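Local coordinates for baculoviral IAP repeat-containing protein 2 (Homo sapiens, PDB 3M1D), which is an inhibitor-of-apoptosis protein whose first BIR domain, a small zinc-binding module, is probably the part recruited by the signalling adaptor TRAF2, at residues E12-P23 with E30-Y40. Sequence-based numbering, arbitrary orientation.
Sequences ELYRMSTYSTFP and ERSLARAGFYY
R15 reaches from helix 9-17 to the C-terminal end of helix 30-35 and grips the carbonyl oxygen of A34 side-on, with NE at 2.7 Å and NH2 at 3.0 Å from A34 O. That oxygen lies in the guanidinium plane and also accepts from G37 N, within the Schellman motif where glycine suits the positive phi. A bend at chi3 (-75°) turns the guanidinium toward this helix end; R15 NH2 also forms a salt bridge with D8, and F50 adds a cation-pi contact. The small CB of A34 lets the helices approach, touching R15 CB at 3.9 Å.

Y19 suits its place between helix and strand by pairing a flat ring with a hydroxyl. E30 O and Y40 CB lie over opposite faces, both displaced toward the rim, Y40 CB making a CH-pi contact; Y19 OH donates to F38 O (2.6 Å) from above the carbonyl plane. Threonine suits position 18 because one oxygen can donate and accept: T18 OG1 donates to R15 O and accepts an almost straight bond from Y40 N (2.9 Å, 177°). Beyond it, the edge of F22 meets the face of Y40 in a T-shaped pair, planes at 88°, with F22 CD1 over the centre of the ring; Y40 OH is hydrogen-bonded to N44 O.

Aromatic rings thus join the turn after the N-terminal helix to the edge strand and helix 30-35, while hydroxyls pair with Y40 N and F38 O and R15 adds two bonds to an already bonded A34 O.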
loop_
_atom_site.group_PDB
_atom_site.type_symbol
_atom_site.label_atom_id
_atom_site.label_comp_id
_atom_site.label_asym_id
_atom_site.label_seq_id
_atom_site.Cartn_x
_atom_site.Cartn_y
_atom_site.Cartn_z
ATOM N N GLU A 12 -8.821 1.071 5.857
ATOM C CA GLU A 12 -8.116 1.957 4.930
ATOM C C GLU A 12 -7.734 3.264 5.602
ATOM O O GLU A 12 -6.666 3.837 5.328
ATOM C CB GLU A 12 -8.945 2.260 3.692
ATOM C CG GLU A 12 -8.145 3.069 2.670
ATOM C CD GLU A 12 -8.963 3.496 1.471
ATOM O OE1 GLU A 12 -9.999 2.869 1.201
ATOM O OE2 GLU A 12 -8.561 4.464 0.792
ATOM N N LEU A 13 -8.613 3.729 6.488
ATOM C CA LEU A 13 -8.380 4.972 7.214
ATOM C C LEU A 13 -7.226 4.807 8.183
ATOM O O LEU A 13 -6.370 5.682 8.280
ATOM C CB LEU A 13 -9.654 5.456 7.929
ATOM C CG LEU A 13 -10.749 5.932 6.960
ATOM C CD1 LEU A 13 -12.075 6.118 7.656
ATOM C CD2 LEU A 13 -10.331 7.217 6.237
ATOM N N TYR A 14 -7.189 3.678 8.889
ATOM C CA TYR A 14 -6.033 3.372 9.717
ATOM C C TYR A 14 -4.768 3.360 8.879
ATOM O O TYR A 14 -3.771 3.960 9.258
ATOM C CB TYR A 14 -6.166 2.030 10.463
ATOM C CG TYR A 14 -4.811 1.589 10.983
ATOM C CD1 TYR A 14 -4.196 2.265 12.037
ATOM C CD2 TYR A 14 -4.113 0.549 10.378
ATOM C CE1 TYR A 14 -2.935 1.899 12.489
ATOM C CE2 TYR A 14 -2.845 0.175 10.834
ATOM C CZ TYR A 14 -2.274 0.850 11.889
ATOM O OH TYR A 14 -1.026 0.481 12.345
ATOM N N ARG A 15 -4.793 2.667 7.742
ATOM C CA ARG A 15 -3.595 2.630 6.903
ATOM C C ARG A 15 -3.115 4.046 6.570
ATOM O O ARG A 15 -1.926 4.340 6.683
ATOM C CB ARG A 15 -3.812 1.809 5.630
ATOM C CG ARG A 15 -4.212 0.368 5.912
ATOM C CD ARG A 15 -3.977 -0.519 4.705
ATOM N NE ARG A 15 -4.981 -0.314 3.663
ATOM C CZ ARG A 15 -6.225 -0.771 3.733
ATOM N NH1 ARG A 15 -6.639 -1.436 4.812
ATOM N NH2 ARG A 15 -7.064 -0.548 2.731
ATOM N N MET A 16 -4.038 4.908 6.156
ATOM C CA MET A 16 -3.707 6.307 5.872
ATOM C C MET A 16 -2.985 6.975 7.047
ATOM O O MET A 16 -1.973 7.660 6.863
ATOM C CB MET A 16 -4.970 7.096 5.514
ATOM C CG MET A 16 -4.696 8.490 4.960
ATOM S SD MET A 16 -3.695 8.464 3.455
ATOM C CE MET A 16 -3.312 10.207 3.282
ATOM N N SER A 17 -3.496 6.772 8.260
ATOM C CA SER A 17 -2.871 7.370 9.432
ATOM C C SER A 17 -1.409 6.970 9.604
ATOM O O SER A 17 -0.636 7.722 10.188
ATOM C CB SER A 17 -3.637 7.014 10.708
ATOM O OG SER A 17 -3.225 5.745 11.175
ATOM N N THR A 18 -1.013 5.796 9.117
ATOM C CA THR A 18 0.363 5.356 9.336
ATOM C C THR A 18 1.360 6.155 8.490
ATOM O O THR A 18 2.569 6.064 8.694
ATOM C CB THR A 18 0.584 3.830 9.076
ATOM O OG1 THR A 18 0.459 3.546 7.678
ATOM C CG2 THR A 18 -0.396 2.964 9.887
ATOM N N TYR A 19 0.856 6.924 7.534
ATOM C CA TYR A 19 1.741 7.666 6.646
ATOM C C TYR A 19 2.137 9.034 7.207
ATOM O O TYR A 19 2.823 9.806 6.543
ATOM C CB TYR A 19 1.142 7.764 5.236
ATOM C CG TYR A 19 1.104 6.414 4.533
ATOM C CD1 TYR A 19 2.165 5.993 3.730
ATOM C CD2 TYR A 19 0.021 5.548 4.702
ATOM C CE1 TYR A 19 2.138 4.757 3.095
ATOM C CE2 TYR A 19 -0.014 4.315 4.069
ATOM C CZ TYR A 19 1.041 3.922 3.278
ATOM O OH TYR A 19 1.010 2.688 2.661
ATOM N N SER A 20 1.744 9.311 8.449
ATOM C CA SER A 20 2.075 10.594 9.074
ATOM C C SER A 20 3.586 10.882 9.049
ATOM O O SER A 20 4.004 12.037 8.922
ATOM C CB SER A 20 1.517 10.677 10.501
ATOM O OG SER A 20 2.044 9.646 11.327
ATOM N N THR A 21 4.390 9.827 9.140
ATOM C CA THR A 21 5.847 9.946 9.120
ATOM C C THR A 21 6.474 9.574 7.773
ATOM O O THR A 21 7.697 9.535 7.654
ATOM C CB THR A 21 6.496 9.042 10.194
ATOM O OG1 THR A 21 5.932 7.726 10.113
ATOM C CG2 THR A 21 6.270 9.604 11.610
ATOM N N PHE A 22 5.649 9.281 6.770
ATOM C CA PHE A 22 6.158 8.907 5.446
ATOM C C PHE A 22 7.111 10.002 4.951
ATOM O O PHE A 22 6.826 11.186 5.116
ATOM C CB PHE A 22 4.991 8.713 4.468
ATOM C CG PHE A 22 5.304 7.804 3.293
ATOM C CD1 PHE A 22 5.733 6.496 3.495
ATOM C CD2 PHE A 22 5.136 8.250 1.987
ATOM C CE1 PHE A 22 6.000 5.654 2.415
ATOM C CE2 PHE A 22 5.407 7.413 0.906
ATOM C CZ PHE A 22 5.835 6.116 1.122
ATOM N N PRO A 23 8.257 9.617 4.362
ATOM C CA PRO A 23 9.219 10.636 3.903
ATOM C C PRO A 23 8.660 11.513 2.787
ATOM O O PRO A 23 7.906 11.050 1.934
ATOM C CB PRO A 23 10.394 9.810 3.382
ATOM C CG PRO A 23 10.227 8.458 3.995
ATOM C CD PRO A 23 8.755 8.251 4.136
ATOM N N GLU A 30 0.317 8.710 -0.755
ATOM C CA GLU A 30 0.015 7.902 0.416
ATOM C C GLU A 30 -1.401 7.348 0.334
ATOM O O GLU A 30 -1.651 6.223 0.757
ATOM C CB GLU A 30 0.173 8.729 1.689
ATOM C CG GLU A 30 1.603 9.055 2.039
ATOM C CD GLU A 30 1.974 10.469 1.680
ATOM O OE1 GLU A 30 1.637 10.910 0.555
ATOM O OE2 GLU A 30 2.596 11.139 2.535
ATOM N N ARG A 31 -2.323 8.136 -0.213
ATOM C CA ARG A 31 -3.692 7.675 -0.373
ATOM C C ARG A 31 -3.750 6.468 -1.298
ATOM O O ARG A 31 -4.453 5.508 -1.016
ATOM C CB ARG A 31 -4.596 8.784 -0.904
ATOM C CG ARG A 31 -4.627 10.026 -0.028
ATOM C CD ARG A 31 -5.846 10.886 -0.346
ATOM N NE ARG A 31 -5.586 12.316 -0.188
ATOM C CZ ARG A 31 -5.088 13.098 -1.144
ATOM N NH1 ARG A 31 -4.781 12.592 -2.335
ATOM N NH2 ARG A 31 -4.890 14.391 -0.909
ATOM N N SER A 32 -3.004 6.515 -2.398
ATOM C CA SER A 32 -3.001 5.394 -3.329
ATOM C C SER A 32 -2.388 4.156 -2.679
ATOM O O SER A 32 -2.876 3.047 -2.855
ATOM C CB SER A 32 -2.279 5.745 -4.631
ATOM O OG SER A 32 -0.880 5.820 -4.446
ATOM N N LEU A 33 -1.329 4.353 -1.906
ATOM C CA LEU A 33 -0.718 3.247 -1.197
ATOM C C LEU A 33 -1.722 2.598 -0.256
ATOM O O LEU A 33 -1.921 1.378 -0.300
ATOM C CB LEU A 33 0.522 3.718 -0.436
ATOM C CG LEU A 33 1.676 4.020 -1.389
ATOM C CD1 LEU A 33 2.786 4.777 -0.685
ATOM C CD2 LEU A 33 2.207 2.707 -2.005
ATOM N N ALA A 34 -2.371 3.421 0.571
ATOM C CA ALA A 34 -3.322 2.937 1.566
ATOM C C ALA A 34 -4.525 2.256 0.917
ATOM O O ALA A 34 -5.016 1.228 1.409
ATOM C CB ALA A 34 -3.776 4.089 2.478
ATOM N N ARG A 35 -4.996 2.826 -0.188
ATOM C CA ARG A 35 -6.092 2.235 -0.944
ATOM C C ARG A 35 -5.707 0.875 -1.512
ATOM O O ARG A 35 -6.557 -0.002 -1.643
ATOM C CB ARG A 35 -6.535 3.157 -2.089
ATOM C CG ARG A 35 -7.138 4.469 -1.627
ATOM C CD ARG A 35 -7.550 5.355 -2.805
ATOM N NE ARG A 35 -7.874 6.712 -2.369
ATOM C CZ ARG A 35 -8.100 7.731 -3.193
ATOM N NH1 ARG A 35 -8.036 7.550 -4.507
ATOM N NH2 ARG A 35 -8.389 8.934 -2.705
ATOM N N ALA A 36 -4.434 0.707 -1.862
ATOM C CA ALA A 36 -3.967 -0.576 -2.396
ATOM C C ALA A 36 -3.706 -1.611 -1.294
ATOM O O ALA A 36 -3.248 -2.712 -1.573
ATOM C CB ALA A 36 -2.734 -0.391 -3.272
ATOM N N GLY A 37 -4.020 -1.245 -0.054
ATOM C CA GLY A 37 -3.921 -2.156 1.078
ATOM C C GLY A 37 -2.643 -2.006 1.872
ATOM O O GLY A 37 -2.399 -2.761 2.810
ATOM N N PHE A 38 -1.817 -1.028 1.512
ATOM C CA PHE A 38 -0.506 -0.917 2.147
ATOM C C PHE A 38 -0.477 0.063 3.305
ATOM O O PHE A 38 -1.004 1.157 3.200
ATOM C CB PHE A 38 0.544 -0.507 1.110
ATOM C CG PHE A 38 0.796 -1.547 0.053
ATOM C CD1 PHE A 38 1.488 -2.708 0.359
ATOM C CD2 PHE A 38 0.355 -1.354 -1.247
ATOM C CE1 PHE A 38 1.735 -3.670 -0.607
ATOM C CE2 PHE A 38 0.599 -2.310 -2.223
ATOM C CZ PHE A 38 1.288 -3.473 -1.903
ATOM N N TYR A 39 0.157 -0.322 4.409
ATOM C CA TYR A 39 0.441 0.638 5.469
ATOM C C TYR A 39 1.955 0.864 5.545
ATOM O O TYR A 39 2.749 0.092 4.992
ATOM C CB TYR A 39 -0.121 0.176 6.822
ATOM C CG TYR A 39 0.489 -1.112 7.347
ATOM C CD1 TYR A 39 1.705 -1.106 8.025
ATOM C CD2 TYR A 39 -0.156 -2.328 7.174
ATOM C CE1 TYR A 39 2.271 -2.282 8.507
ATOM C CE2 TYR A 39 0.399 -3.514 7.649
ATOM C CZ TYR A 39 1.607 -3.482 8.319
ATOM O OH TYR A 39 2.162 -4.646 8.788
ATOM N N TYR A 40 2.350 1.928 6.225
ATOM C CA TYR A 40 3.748 2.329 6.224
ATOM C C TYR A 40 4.444 1.639 7.380
ATOM O O TYR A 40 3.939 1.676 8.483
ATOM C CB TYR A 40 3.856 3.848 6.385
ATOM C CG TYR A 40 5.282 4.346 6.484
ATOM C CD1 TYR A 40 6.291 3.795 5.699
ATOM C CD2 TYR A 40 5.611 5.373 7.349
ATOM C CE1 TYR A 40 7.595 4.246 5.793
ATOM C CE2 TYR A 40 6.898 5.844 7.439
ATOM C CZ TYR A 40 7.885 5.283 6.665
ATOM O OH TYR A 40 9.158 5.764 6.767
HETATM O O HOH W 1 -9.291 0.395 -0.643
HETATM O O HOH W 2 4.290 12.730 4.848
#